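PDB 5JVK: T9SS C-terminal target domain-containing protein from Bacteroides cellulosilyticus, which is a family 39 glycoside hydrolase, probably an endo-acting enzyme that hydrolyses O-glycosidic bonds in carbohydrates. Local coordinates for residues L234-L237 with K238-P242; L478-N482 with G483-L487. All coordinates share one frame; numbering follows the deposited sequence.

Contact 1: L234-L237 with K238-P242; sequences LPLL and KVVYP
Leu236 overlaps Val240 one helical turn on, its CD1 lying 3.6 Å from Val240 CG2 and its CD2 3.8 Å from that same methyl. Both leucine methyls thus rest against one branch of the valine. With CG1 of Val240 trans to the backbone N (chi1 170°), CG2 falls beside that N, opposite the carbonyl carbon, which also places it close to Leu236 O. The pair meets the end of the strand 217-220 at Leu220, while Val240 additionally leans on Ala201 and Leu204 of the helix 194-211. It is thus a two-residue patch with which this helix packs on the barrel and on the preceding helix.

Lys238 behaves differently: its extended aliphatic chain crosses Leu234 at a slant, with Lys238 CE 4.0 Å from Leu234 CG. The lysine is exposed and the leucine buried, so the lysine's methylenes pass on the leucine's outer side.

Backbone bonds hold this spacing. Lys238 N donates to Leu234 O at 2.8 Å, and Tyr241 N to Leu237 O at 2.9 Å. Leu236 O takes two donors: Val240 N at 3.0 Å with a nearly straight 164° N-H...O angle, and Val239 N at 3.3 Å in a weak, bent bond. The helix is kinked at Pro235 and at Pro242, whose ring nitrogens have no hydrogen to give to the turn before. Leu237 and Tyr241 share another flank, where both touch Leu253 of the strand 252-255; the tyrosine hydroxyl is hydrogen-bonded to Asp283.

Chemically the turn is amphipathic: the apolar side chains of Leu236 and Val240 face Leu220 of the barrel and the helix 194-211, and Lys238 spends its methylenes on Leu234 while its charge stays on the outer side.

Contact 2: L478-N482 with G483-L487; sequences LTVDN and GYLVL
Thr479 meets Val486 across the hairpin, its methyl CG2 3.8 Å from Val486 CB. Next to it, Val486 CG2 touches Asp481 CB at 3.6 Å, so the valine packs on two alternate residues of the opposing arm. On the opposite face of the hairpin, Val480 CG2 approaches Leu485 CD2, a more distant apolar contact that Leu478 joins.

The backbone sets this pairing. Val486 N donates to Thr479 O at 2.8 Å, almost straight at 174°. The return bond of that pair is replaced by a water that accepts from Thr479 N and donates to Val486 O. Val480 and Leu485 form the non-hydrogen-bonded pair between. At the tip, Asp481 N donates to Tyr484 O at 2.8 Å, and Tyr484 N reaches back to Asp481 O at 3.2 Å from well above the carbonyl plane. Asn482 and Gly483, both with positive phi (58° and 82°), make the type I' turn of a two-residue beta hairpin, and Asn482 O lies at the Tyr484 ring edge, in plane.

Further out, Asp481 OD2 forms a salt bridge with Arg456, and the strand 453-458 pairs with Leu485 and Leu487. The hairpin thus closes through direct bonds at the tip and at Thr479-Val486, where a water completes the pair, and the charge of the Asp481 carboxylate is probably balanced by Arg456.

How the contacts relate
Contact 1 comes first along the chain and contact 2 follows more than two hundred residues later; their centres lie 59 Å apart and their nearest atoms about 45 Å, on opposite sides of the chain's centre. They share no helix, strand or sheet. Contact 1 belongs to the helix 229-247, the crossover between the parallel strands 217-220 and 252-255 of the eight-stranded barrel. Contact 2 closes a surface hairpin among the antiparallel strands that follow the barrel, where the strand 484-489 pairs with 453-458. One lies in the helical layer round the barrel expected to carry the hydrolase activity, the other at the surface of the later antiparallel strands, so they belong to separate parts of the fold.

Contact 1: L234-L237 with K238-P242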
loop_
_atom_site.group_PDB
_atom_site.type_symbol
_atom_site.label_atom_id
_atom_site.label_comp_id
_atom_site.label_asym_id
_atom_site.label_seq_id
_atom_site.Cartn_x
_atom_site.Cartn_y
_atom_site.Cartn_z
ATOM N N LEU A 234 -21.573 -17.897 -3.435
ATOM C CA LEU A 234 -21.338 -18.732 -4.623
ATOM C C LEU A 234 -22.478 -18.687 -5.664
ATOM O O LEU A 234 -22.197 -18.669 -6.863
ATOM C CB LEU A 234 -20.995 -20.179 -4.221
ATOM C CG LEU A 234 -20.643 -21.192 -5.320
ATOM C CD1 LEU A 234 -19.562 -20.673 -6.261
ATOM C CD2 LEU A 234 -20.202 -22.504 -4.690
ATOM N N PRO A 235 -23.756 -18.667 -5.220
ATOM C CA PRO A 235 -24.852 -18.419 -6.164
ATOM C C PRO A 235 -24.727 -17.118 -6.957
ATOM O O PRO A 235 -24.905 -17.131 -8.174
ATOM C CB PRO A 235 -26.082 -18.375 -5.257
ATOM C CG PRO A 235 -25.754 -19.341 -4.179
ATOM C CD PRO A 235 -24.267 -19.245 -3.961
ATOM N N LEU A 236 -24.426 -16.017 -6.269
ATOM C CA LEU A 236 -24.194 -14.727 -6.926
ATOM C C LEU A 236 -23.018 -14.824 -7.898
ATOM O O LEU A 236 -23.098 -14.344 -9.027
ATOM C CB LEU A 236 -23.951 -13.628 -5.878
ATOM C CG LEU A 236 -23.701 -12.164 -6.290
ATOM C CD1 LEU A 236 -22.286 -11.934 -6.788
ATOM C CD2 LEU A 236 -24.692 -11.671 -7.333
ATOM N N LEU A 237 -21.939 -15.458 -7.449
ATOM C CA LEU A 237 -20.719 -15.624 -8.242
ATOM C C LEU A 237 -20.932 -16.464 -9.510
ATOM O O LEU A 237 -20.343 -16.168 -10.554
ATOM C CB LEU A 237 -19.627 -16.252 -7.367
ATOM C CG LEU A 237 -18.196 -16.380 -7.889
ATOM C CD1 LEU A 237 -17.617 -15.015 -8.246
ATOM C CD2 LEU A 237 -17.332 -17.104 -6.856
ATOM N N LYS A 238 -21.771 -17.501 -9.415
ATOM C CA LYS A 238 -22.097 -18.367 -10.568
ATOM C C LYS A 238 -22.837 -17.646 -11.702
ATOM O O LYS A 238 -22.762 -18.077 -12.852
ATOM C CB LYS A 238 -22.902 -19.599 -10.123
ATOM C CG LYS A 238 -22.046 -20.695 -9.512
ATOM C CD LYS A 238 -22.881 -21.840 -8.960
ATOM C CE LYS A 238 -22.005 -23.037 -8.622
ATOM N NZ LYS A 238 -22.719 -24.074 -7.830
ATOM N N VAL A 239 -23.554 -16.571 -11.370
ATOM C CA VAL A 239 -24.209 -15.712 -12.363
ATOM C C VAL A 239 -23.237 -14.633 -12.861
ATOM O O VAL A 239 -23.127 -14.416 -14.066
ATOM C CB VAL A 239 -25.494 -15.053 -11.794
ATOM C CG1 VAL A 239 -26.166 -14.161 -12.836
ATOM C CG2 VAL A 239 -26.465 -16.118 -11.295
ATOM N N VAL A 240 -22.537 -13.974 -11.934
ATOM C CA VAL A 240 -21.636 -12.851 -12.265
ATOM C C VAL A 240 -20.445 -13.256 -13.144
ATOM O O VAL A 240 -20.114 -12.542 -14.091
ATOM C CB VAL A 240 -21.134 -12.122 -10.984
ATOM C CG1 VAL A 240 -20.017 -11.124 -11.292
ATOM C CG2 VAL A 240 -22.287 -11.404 -10.302
ATOM N N TYR A 241 -19.809 -14.384 -12.832
ATOM C CA TYR A 241 -18.581 -14.789 -13.530
ATOM C C TYR A 241 -18.761 -14.995 -15.044
ATOM O O TYR A 241 -18.025 -14.388 -15.820
ATOM C CB TYR A 241 -17.940 -16.018 -12.869
ATOM C CG TYR A 241 -16.619 -16.428 -13.486
ATOM C CD1 TYR A 241 -15.435 -15.756 -13.166
ATOM C CD2 TYR A 241 -16.548 -17.490 -14.389
ATOM C CE1 TYR A 241 -14.220 -16.132 -13.727
ATOM C CE2 TYR A 241 -15.338 -17.872 -14.957
ATOM C CZ TYR A 241 -14.178 -17.191 -14.623
ATOM O OH TYR A 241 -12.985 -17.571 -15.185
ATOM N N PRO A 242 -19.734 -15.831 -15.471
ATOM C CA PRO A 242 -19.943 -15.971 -16.923
ATOM C C PRO A 242 -20.464 -14.697 -17.606
ATOM O O PRO A 242 -20.047 -14.405 -18.725
ATOM C CB PRO A 242 -20.968 -17.111 -17.029
ATOM C CG PRO A 242 -21.656 -17.130 -15.711
ATOM C CD PRO A 242 -20.615 -16.738 -14.710
#

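Contact 2: L478-N482 with G483-L487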
loop_
_atom_site.group_PDB
_atom_site.type_symbol
_atom_site.label_atom_id
_atom_site.label_comp_id
_atom_site.label_asym_id
_atom_site.label_seq_id
_atom_site.Cartn_x
_atom_site.Cartn_y
_atom_site.Cartn_z
ATOM N N LEU A 478 30.138 1.708 6.369
ATOM C CA LEU A 478 30.183 0.354 6.918
ATOM C C LEU A 478 31.125 0.300 8.119
ATOM O O LEU A 478 32.100 1.048 8.179
ATOM C CB LEU A 478 30.660 -0.638 5.856
ATOM C CG LEU A 478 29.796 -0.773 4.600
ATOM C CD1 LEU A 478 30.537 -1.540 3.518
ATOM C CD2 LEU A 478 28.479 -1.460 4.914
ATOM N N THR A 479 30.821 -0.576 9.072
ATOM C CA THR A 479 31.705 -0.859 10.198
ATOM C C THR A 479 32.193 -2.296 10.051
ATOM O O THR A 479 31.397 -3.231 10.130
ATOM C CB THR A 479 30.980 -0.680 11.541
ATOM O OG1 THR A 479 30.499 0.662 11.642
ATOM C CG2 THR A 479 31.909 -0.965 12.715
ATOM N N VAL A 480 33.497 -2.463 9.842
ATOM C CA VAL A 480 34.083 -3.763 9.518
ATOM C C VAL A 480 34.949 -4.267 10.673
ATOM O O VAL A 480 36.012 -3.707 10.945
ATOM C CB VAL A 480 34.928 -3.682 8.229
ATOM C CG1 VAL A 480 35.397 -5.072 7.799
ATOM C CG2 VAL A 480 34.133 -3.009 7.118
ATOM N N ASP A 481 34.485 -5.319 11.346
ATOM C CA ASP A 481 35.222 -5.948 12.439
ATOM C C ASP A 481 35.789 -7.290 11.975
ATOM O O ASP A 481 35.135 -8.325 12.108
ATOM C CB ASP A 481 34.310 -6.124 13.657
ATOM C CG ASP A 481 35.004 -6.814 14.830
ATOM O OD1 ASP A 481 36.238 -6.663 14.991
ATOM O OD2 ASP A 481 34.304 -7.513 15.595
ATOM N N ASN A 482 36.997 -7.250 11.411
ATOM C CA ASN A 482 37.758 -8.450 11.048
ATOM C C ASN A 482 36.990 -9.360 10.072
ATOM O O ASN A 482 36.796 -10.553 10.322
ATOM C CB ASN A 482 38.171 -9.202 12.327
ATOM C CG ASN A 482 39.210 -10.283 12.073
ATOM O OD1 ASN A 482 40.089 -10.146 11.213
ATOM N ND2 ASN A 482 39.117 -11.371 12.830
ATOM N N GLY A 483 36.548 -8.771 8.965
ATOM C CA GLY A 483 35.786 -9.485 7.938
ATOM C C GLY A 483 34.292 -9.658 8.200
ATOM O O GLY A 483 33.625 -10.380 7.455
ATOM N N TYR A 484 33.767 -9.003 9.241
ATOM C CA TYR A 484 32.338 -9.025 9.566
ATOM C C TYR A 484 31.787 -7.607 9.551
ATOM O O TYR A 484 32.409 -6.690 10.088
ATOM C CB TYR A 484 32.104 -9.633 10.950
ATOM C CG TYR A 484 32.239 -11.134 10.992
ATOM C CD1 TYR A 484 33.493 -11.741 10.948
ATOM C CD2 TYR A 484 31.112 -11.954 11.082
ATOM C CE1 TYR A 484 33.625 -13.122 10.986
ATOM C CE2 TYR A 484 31.233 -13.337 11.121
ATOM C CZ TYR A 484 32.491 -13.916 11.074
ATOM O OH TYR A 484 32.621 -15.283 11.112
ATOM N N LEU A 485 30.615 -7.436 8.945
ATOM C CA LEU A 485 29.916 -6.160 8.964
ATOM C C LEU A 485 29.143 -6.049 10.275
ATOM O O LEU A 485 28.297 -6.895 10.561
ATOM C CB LEU A 485 28.961 -6.047 7.775
ATOM C CG LEU A 485 29.595 -6.212 6.393
ATOM C CD1 LEU A 485 28.523 -6.223 5.316
ATOM C CD2 LEU A 485 30.613 -5.115 6.126
ATOM N N VAL A 486 29.446 -5.017 11.065
ATOM C CA VAL A 486 28.750 -4.758 12.329
ATOM C C VAL A 486 27.509 -3.929 12.016
ATOM O O VAL A 486 27.633 -2.759 11.652
ATOM C CB VAL A 486 29.642 -4.002 13.346
ATOM C CG1 VAL A 486 28.916 -3.823 14.676
ATOM C CG2 VAL A 486 30.964 -4.731 13.552
ATOM N N LEU A 487 26.330 -4.539 12.149
ATOM C CA LEU A 487 25.051 -3.889 11.834
ATOM C C LEU A 487 24.259 -3.599 13.101
ATOM O O LEU A 487 24.020 -4.502 13.903
ATOM C CB LEU A 487 24.205 -4.780 10.922
ATOM C CG LEU A 487 24.797 -5.167 9.566
ATOM C CD1 LEU A 487 23.835 -6.080 8.824
ATOM C CD2 LEU A 487 25.114 -3.936 8.734
HETATM O O HOH W 1 28.563 -2.398 8.807
#